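Local coordinates for protein enoyl-CoA hydratase/isomerase (Mycobacterium avium, PDB 3P5M) that probably catalyses the hydration or isomerisation of enoyl-coenzyme A thioesters, as a member of the crotonase family, at residues Val95-His100 and Leu112-Val117; Arg52-Thr57 and Thr89-Pro94. All coordinates share one frame; numbering follows the deposited sequence.

Following the chain from its N terminus, after strands 8-13 and 16-21 and helix 32-47, strand 53-58 opens the first of the two loops. Contact 2 closes it, binding the start of that strand to the end of helix 74-90 and the connection that follows, residues 89-94. Strand 95-99 comes at once, and contact 1 closes a shorter loop through helix 106-113, bringing residues 112-117 alongside it. The two loops therefore stand in series and neither encloses the other. The contacts meet where strand 95-99, part of contact 1, lies beside strand 53-58, part of contact 2: Ile96 probably hydrogen-bonds through its N to Val54 O and through its O to Leu56 N, while strand 116-119 flanks its other side.

Contact 1. Residues Val95-His100 and Leu112-Val117; sequences VIAGVH and LACDLV
Ala97 N donates a hydrogen bond to Leu116 O at 3.0 Å, nearly straight, the firm rung of the parallel ladder. Before it, Val95 O receives two weak bonds, from Leu116 N and from Asp115 N, where the incoming chain is still turning into its strand. Backbone CA-H...O contacts add to the pairing: Ile96 CA approaches Leu116 O at 3.4 Å, and Val117 CA similarly approaches Ala97 O. Asp115 supplies the one side-chain bond: Val95 N donates to Asp115 OD2 at 2.9 Å, and the oxygen accepts through its anti lone pair. With CG beside its own backbone N (chi1 -53°), the carboxylate swings over to the beginning of strand 95-99. The same OD2 forms a salt bridge with Lys206, so an aspartate suits this buried place by answering both an amide and a charge.

The ladder belongs to the main sheet of the crotonase fold, in which strands 95-99 and 116-119 are parallel neighbours joined through strand 102-104, of the smaller sheet, and helix 106-113, a beta-beta-alpha turn of the crotonase spiral that returns the chain as a parallel neighbour.

Apolar contacts fill both faces. On one, Ile96 and Leu116 lie side by side and point the same way, Ile96 CG1 standing 4.0 Å from Leu116 CB; helix 183-195 packs over them through Val194. On the other, Cys114 SG lies between Val95 CG1 and Ala97 CB, 3.7 Å from each. The small methyl of Ala97 leaves room for this sulfur and also meets Val117 CG2 at 4.1 Å. Further along, Val99 CG2 touches Val117 CG1, branched residues whose side chains cross at an angle.

Contact 2. Residues Arg52-Thr57 and Thr89-Pro94; sequences RAVLLT and TSLPKP
Leu91, the first residue to leave helical geometry after helix 74-90, makes the opening contact by laying CD2 against Val54 CG2 at 3.7 Å. Its CG stands opposite the backbone N (chi1 179°), which extends the side chain toward strand 53-58. Val54 offers the methyl that lies beside its own backbone N, and the two side chains pass each other at an angle. Ala45 of helix 32-47 touches both, so apolar residues suit this buried junction.

After Pro92 the chain turns back, with a weak bond from Lys93 N to Leu91 O. Lys93 then points its CB toward the other segment, 4.5 Å from Arg52 O. The three torsions beyond chi1 are all close to 180°, so the chain is extended from CB to NZ, and this length carries NZ to the carbonyl oxygens of Val51 and Ala45. A lysine is well suited here, since its long aliphatic chain spans the gap to these backbone oxygens and its ammonium group gathers them.

Pro94 completes the approach. Its ring places both CG and CD 3.5 Å from Arg52 O, and CG also meets Ala53 CB at 4.1 Å. A proline has no N-H to offer, but its carbonyl remains available: Val54 N donates to Pro94 O at 2.9 Å, with an N-H...O angle of 164° and the donor in the carbonyl plane. Ala53 CA adds a CA-H...O contact to the same oxygen. The turn thus delivers the chain into strand 95-99, parallel to strand 53-58, as in the beta-alpha-beta units of the crotonase fold.

Contact 1. Residues Val95-His100 and Leu112-Val117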
loop_
_atom_site.group_PDB
_atom_site.type_symbol
_atom_site.label_atom_id
_atom_site.label_comp_id
_atom_site.label_asym_id
_atom_site.label_seq_id
_atom_site.Cartn_x
_atom_site.Cartn_y
_atom_site.Cartn_z
ATOM N N VAL B 95 -5.129 -6.397 -28.342
ATOM C CA VAL B 95 -6.227 -5.416 -28.348
ATOM C C VAL B 95 -6.022 -4.591 -27.076
ATOM O O VAL B 95 -5.962 -5.165 -25.968
ATOM C CB VAL B 95 -7.621 -6.109 -28.288
ATOM C CG1 VAL B 95 -8.756 -5.100 -28.333
ATOM C CG2 VAL B 95 -7.796 -7.097 -29.469
ATOM N N ILE B 96 -5.887 -3.273 -27.243
ATOM C CA ILE B 96 -5.690 -2.369 -26.121
ATOM C C ILE B 96 -6.884 -1.460 -25.923
ATOM O O ILE B 96 -7.318 -0.779 -26.853
ATOM C CB ILE B 96 -4.373 -1.544 -26.295
ATOM C CG1 ILE B 96 -3.188 -2.483 -26.257
ATOM C CG2 ILE B 96 -4.208 -0.459 -25.222
ATOM C CD1 ILE B 96 -2.337 -2.291 -27.400
ATOM N N ALA B 97 -7.418 -1.459 -24.699
ATOM C CA ALA B 97 -8.430 -0.486 -24.314
ATOM C C ALA B 97 -7.766 0.758 -23.687
ATOM O O ALA B 97 -7.058 0.652 -22.708
ATOM C CB ALA B 97 -9.454 -1.135 -23.352
ATOM N N GLY B 98 -7.966 1.935 -24.278
ATOM C CA GLY B 98 -7.576 3.160 -23.605
ATOM C C GLY B 98 -8.853 3.655 -22.971
ATOM O O GLY B 98 -9.775 4.058 -23.660
ATOM N N VAL B 99 -8.940 3.580 -21.660
ATOM C CA VAL B 99 -10.187 3.896 -20.956
ATOM C C VAL B 99 -10.080 5.240 -20.214
ATOM O O VAL B 99 -9.304 5.393 -19.251
ATOM C CB VAL B 99 -10.556 2.807 -19.936
ATOM C CG1 VAL B 99 -11.857 3.160 -19.208
ATOM C CG2 VAL B 99 -10.711 1.448 -20.619
ATOM N N HIS B 100 -10.877 6.209 -20.649
ATOM C CA HIS B 100 -10.997 7.456 -19.888
ATOM C C HIS B 100 -12.457 7.497 -19.427
ATOM O O HIS B 100 -13.324 6.855 -20.022
ATOM C CB HIS B 100 -10.628 8.664 -20.776
ATOM C CG HIS B 100 -11.734 9.079 -21.687
ATOM N ND1 HIS B 100 -12.207 8.262 -22.700
ATOM C CD2 HIS B 100 -12.509 10.200 -21.705
ATOM C CE1 HIS B 100 -13.222 8.862 -23.303
ATOM N NE2 HIS B 100 -13.423 10.036 -22.721
ATOM N N LEU B 112 -12.376 -4.931 -20.161
ATOM C CA LEU B 112 -11.693 -6.072 -19.508
ATOM C C LEU B 112 -11.501 -7.306 -20.394
ATOM O O LEU B 112 -10.651 -8.163 -20.121
ATOM C CB LEU B 112 -12.380 -6.430 -18.189
ATOM C CG LEU B 112 -12.513 -5.286 -17.185
ATOM C CD1 LEU B 112 -13.000 -5.800 -15.840
ATOM C CD2 LEU B 112 -11.177 -4.545 -16.990
ATOM N N ALA B 113 -12.228 -7.394 -21.491
ATOM C CA ALA B 113 -11.948 -8.424 -22.485
ATOM C C ALA B 113 -10.605 -8.179 -23.214
ATOM O O ALA B 113 -9.983 -9.117 -23.730
ATOM C CB ALA B 113 -13.095 -8.515 -23.487
ATOM N N CYS B 114 -10.139 -6.932 -23.221
ATOM C CA CYS B 114 -8.916 -6.590 -23.951
ATOM C C CYS B 114 -7.667 -7.156 -23.277
ATOM O O CYS B 114 -7.665 -7.448 -22.084
ATOM C CB CYS B 114 -8.798 -5.072 -24.123
ATOM S SG CYS B 114 -10.198 -4.385 -25.015
ATOM N N ASP B 115 -6.608 -7.308 -24.054
ATOM C CA ASP B 115 -5.333 -7.793 -23.515
ATOM C C ASP B 115 -4.618 -6.853 -22.561
ATOM O O ASP B 115 -4.019 -7.296 -21.613
ATOM C CB ASP B 115 -4.427 -8.176 -24.665
ATOM C CG ASP B 115 -5.120 -9.124 -25.588
ATOM O OD1 ASP B 115 -5.399 -10.238 -25.101
ATOM O OD2 ASP B 115 -5.412 -8.748 -26.732
ATOM N N LEU B 116 -4.686 -5.560 -22.821
ATOM C CA LEU B 116 -4.088 -4.558 -21.954
ATOM C C LEU B 116 -5.113 -3.467 -21.850
ATOM O O LEU B 116 -5.848 -3.239 -22.807
ATOM C CB LEU B 116 -2.804 -4.015 -22.587
ATOM C CG LEU B 116 -1.697 -5.027 -22.911
ATOM C CD1 LEU B 116 -0.615 -4.367 -23.735
ATOM C CD2 LEU B 116 -1.108 -5.661 -21.614
ATOM N N VAL B 117 -5.202 -2.824 -20.690
ATOM C CA VAL B 117 -6.106 -1.672 -20.488
ATOM C C VAL B 117 -5.252 -0.552 -19.925
ATOM O O VAL B 117 -4.527 -0.761 -18.949
ATOM C CB VAL B 117 -7.244 -1.991 -19.485
ATOM C CG1 VAL B 117 -8.065 -0.713 -19.139
ATOM C CG2 VAL B 117 -8.156 -3.127 -20.053
#

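Contact 2. Residues Arg52-Thr57 and Thr89-Pro94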
loop_
_atom_site.group_PDB
_atom_site.type_symbol
_atom_site.label_atom_id
_atom_site.label_comp_id
_atom_site.label_asym_id
_atom_site.label_seq_id
_atom_site.Cartn_x
_atom_site.Cartn_y
_atom_site.Cartn_z
ATOM N N ARG B 52 -1.351 -4.757 -36.774
ATOM C CA ARG B 52 -0.608 -5.515 -35.765
ATOM C C ARG B 52 -1.125 -5.327 -34.323
ATOM O O ARG B 52 -0.654 -5.978 -33.402
ATOM C CB ARG B 52 0.871 -5.179 -35.857
ATOM C CG ARG B 52 1.558 -6.002 -36.930
ATOM C CD ARG B 52 2.880 -5.447 -37.227
ATOM N NE ARG B 52 3.899 -5.924 -36.306
ATOM C CZ ARG B 52 5.120 -5.400 -36.248
ATOM N NH1 ARG B 52 5.440 -4.396 -37.067
ATOM N NH2 ARG B 52 6.007 -5.858 -35.380
ATOM N N ALA B 53 -2.038 -4.392 -34.121
ATOM C CA ALA B 53 -2.631 -4.148 -32.804
ATOM C C ALA B 53 -3.916 -3.391 -33.015
ATOM O O ALA B 53 -4.049 -2.663 -33.978
ATOM C CB ALA B 53 -1.686 -3.386 -31.866
ATOM N N VAL B 54 -4.871 -3.585 -32.111
ATOM C CA VAL B 54 -6.141 -2.888 -32.169
ATOM C C VAL B 54 -6.229 -1.976 -30.938
ATOM O O VAL B 54 -5.912 -2.412 -29.837
ATOM C CB VAL B 54 -7.303 -3.908 -32.178
ATOM C CG1 VAL B 54 -8.631 -3.203 -32.064
ATOM C CG2 VAL B 54 -7.247 -4.789 -33.466
ATOM N N LEU B 55 -6.632 -0.713 -31.143
ATOM C CA LEU B 55 -6.861 0.219 -30.045
ATOM C C LEU B 55 -8.340 0.455 -29.961
ATOM O O LEU B 55 -8.980 0.774 -30.970
ATOM C CB LEU B 55 -6.155 1.562 -30.289
ATOM C CG LEU B 55 -6.463 2.727 -29.321
ATOM C CD1 LEU B 55 -6.085 2.440 -27.859
ATOM C CD2 LEU B 55 -5.861 4.024 -29.782
ATOM N N LEU B 56 -8.879 0.298 -28.760
ATOM C CA LEU B 56 -10.278 0.534 -28.467
ATOM C C LEU B 56 -10.446 1.730 -27.541
ATOM O O LEU B 56 -9.928 1.737 -26.438
ATOM C CB LEU B 56 -10.854 -0.700 -27.771
ATOM C CG LEU B 56 -12.354 -0.876 -27.742
ATOM C CD1 LEU B 56 -12.880 -0.775 -29.169
ATOM C CD2 LEU B 56 -12.715 -2.248 -27.112
ATOM N N THR B 57 -11.171 2.745 -27.992
ATOM C CA THR B 57 -11.395 3.939 -27.181
ATOM C C THR B 57 -12.825 4.435 -27.382
ATOM O O THR B 57 -13.556 3.925 -28.241
ATOM C CB THR B 57 -10.465 5.144 -27.563
ATOM O OG1 THR B 57 -10.640 5.491 -28.950
ATOM C CG2 THR B 57 -8.986 4.871 -27.237
ATOM N N THR B 89 -11.185 -11.539 -27.315
ATOM C CA THR B 89 -10.315 -12.537 -26.656
ATOM C C THR B 89 -9.726 -13.550 -27.665
ATOM O O THR B 89 -8.658 -14.146 -27.424
ATOM C CB THR B 89 -11.033 -13.325 -25.531
ATOM O OG1 THR B 89 -12.181 -14.007 -26.064
ATOM C CG2 THR B 89 -11.507 -12.399 -24.412
ATOM N N SER B 90 -10.407 -13.708 -28.800
ATOM C CA SER B 90 -10.054 -14.714 -29.773
ATOM C C SER B 90 -9.209 -14.166 -30.928
ATOM O O SER B 90 -8.502 -14.943 -31.566
ATOM C CB SER B 90 -11.326 -15.419 -30.302
ATOM O OG SER B 90 -10.974 -16.317 -31.347
ATOM N N LEU B 91 -9.262 -12.848 -31.191
ATOM C CA LEU B 91 -8.365 -12.238 -32.187
ATOM C C LEU B 91 -6.915 -12.559 -31.870
ATOM O O LEU B 91 -6.470 -12.255 -30.754
ATOM C CB LEU B 91 -8.551 -10.712 -32.254
ATOM C CG LEU B 91 -7.674 -9.911 -33.234
ATOM C CD1 LEU B 91 -8.113 -10.078 -34.662
ATOM C CD2 LEU B 91 -7.718 -8.455 -32.914
ATOM N N PRO B 92 -6.158 -13.130 -32.855
ATOM C CA PRO B 92 -4.743 -13.454 -32.555
ATOM C C PRO B 92 -3.804 -12.239 -32.667
ATOM O O PRO B 92 -2.646 -12.344 -33.124
ATOM C CB PRO B 92 -4.406 -14.594 -33.555
ATOM C CG PRO B 92 -5.338 -14.397 -34.685
ATOM C CD PRO B 92 -6.634 -13.844 -34.062
ATOM N N LYS B 93 -4.298 -11.109 -32.188
ATOM C CA LYS B 93 -3.552 -9.858 -32.185
ATOM C C LYS B 93 -3.899 -9.069 -30.941
ATOM O O LYS B 93 -5.035 -9.153 -30.438
ATOM C CB LYS B 93 -3.922 -9.036 -33.428
ATOM C CG LYS B 93 -3.432 -9.658 -34.734
ATOM C CD LYS B 93 -3.892 -8.880 -35.986
ATOM C CE LYS B 93 -3.483 -9.629 -37.280
ATOM N NZ LYS B 93 -3.634 -8.782 -38.514
ATOM N N PRO B 94 -2.927 -8.334 -30.404
ATOM C CA PRO B 94 -3.186 -7.608 -29.165
ATOM C C PRO B 94 -4.237 -6.499 -29.329
ATOM O O PRO B 94 -4.253 -5.797 -30.347
ATOM C CB PRO B 94 -1.814 -7.014 -28.796
ATOM C CG PRO B 94 -1.027 -7.060 -30.099
ATOM C CD PRO B 94 -1.511 -8.247 -30.821
#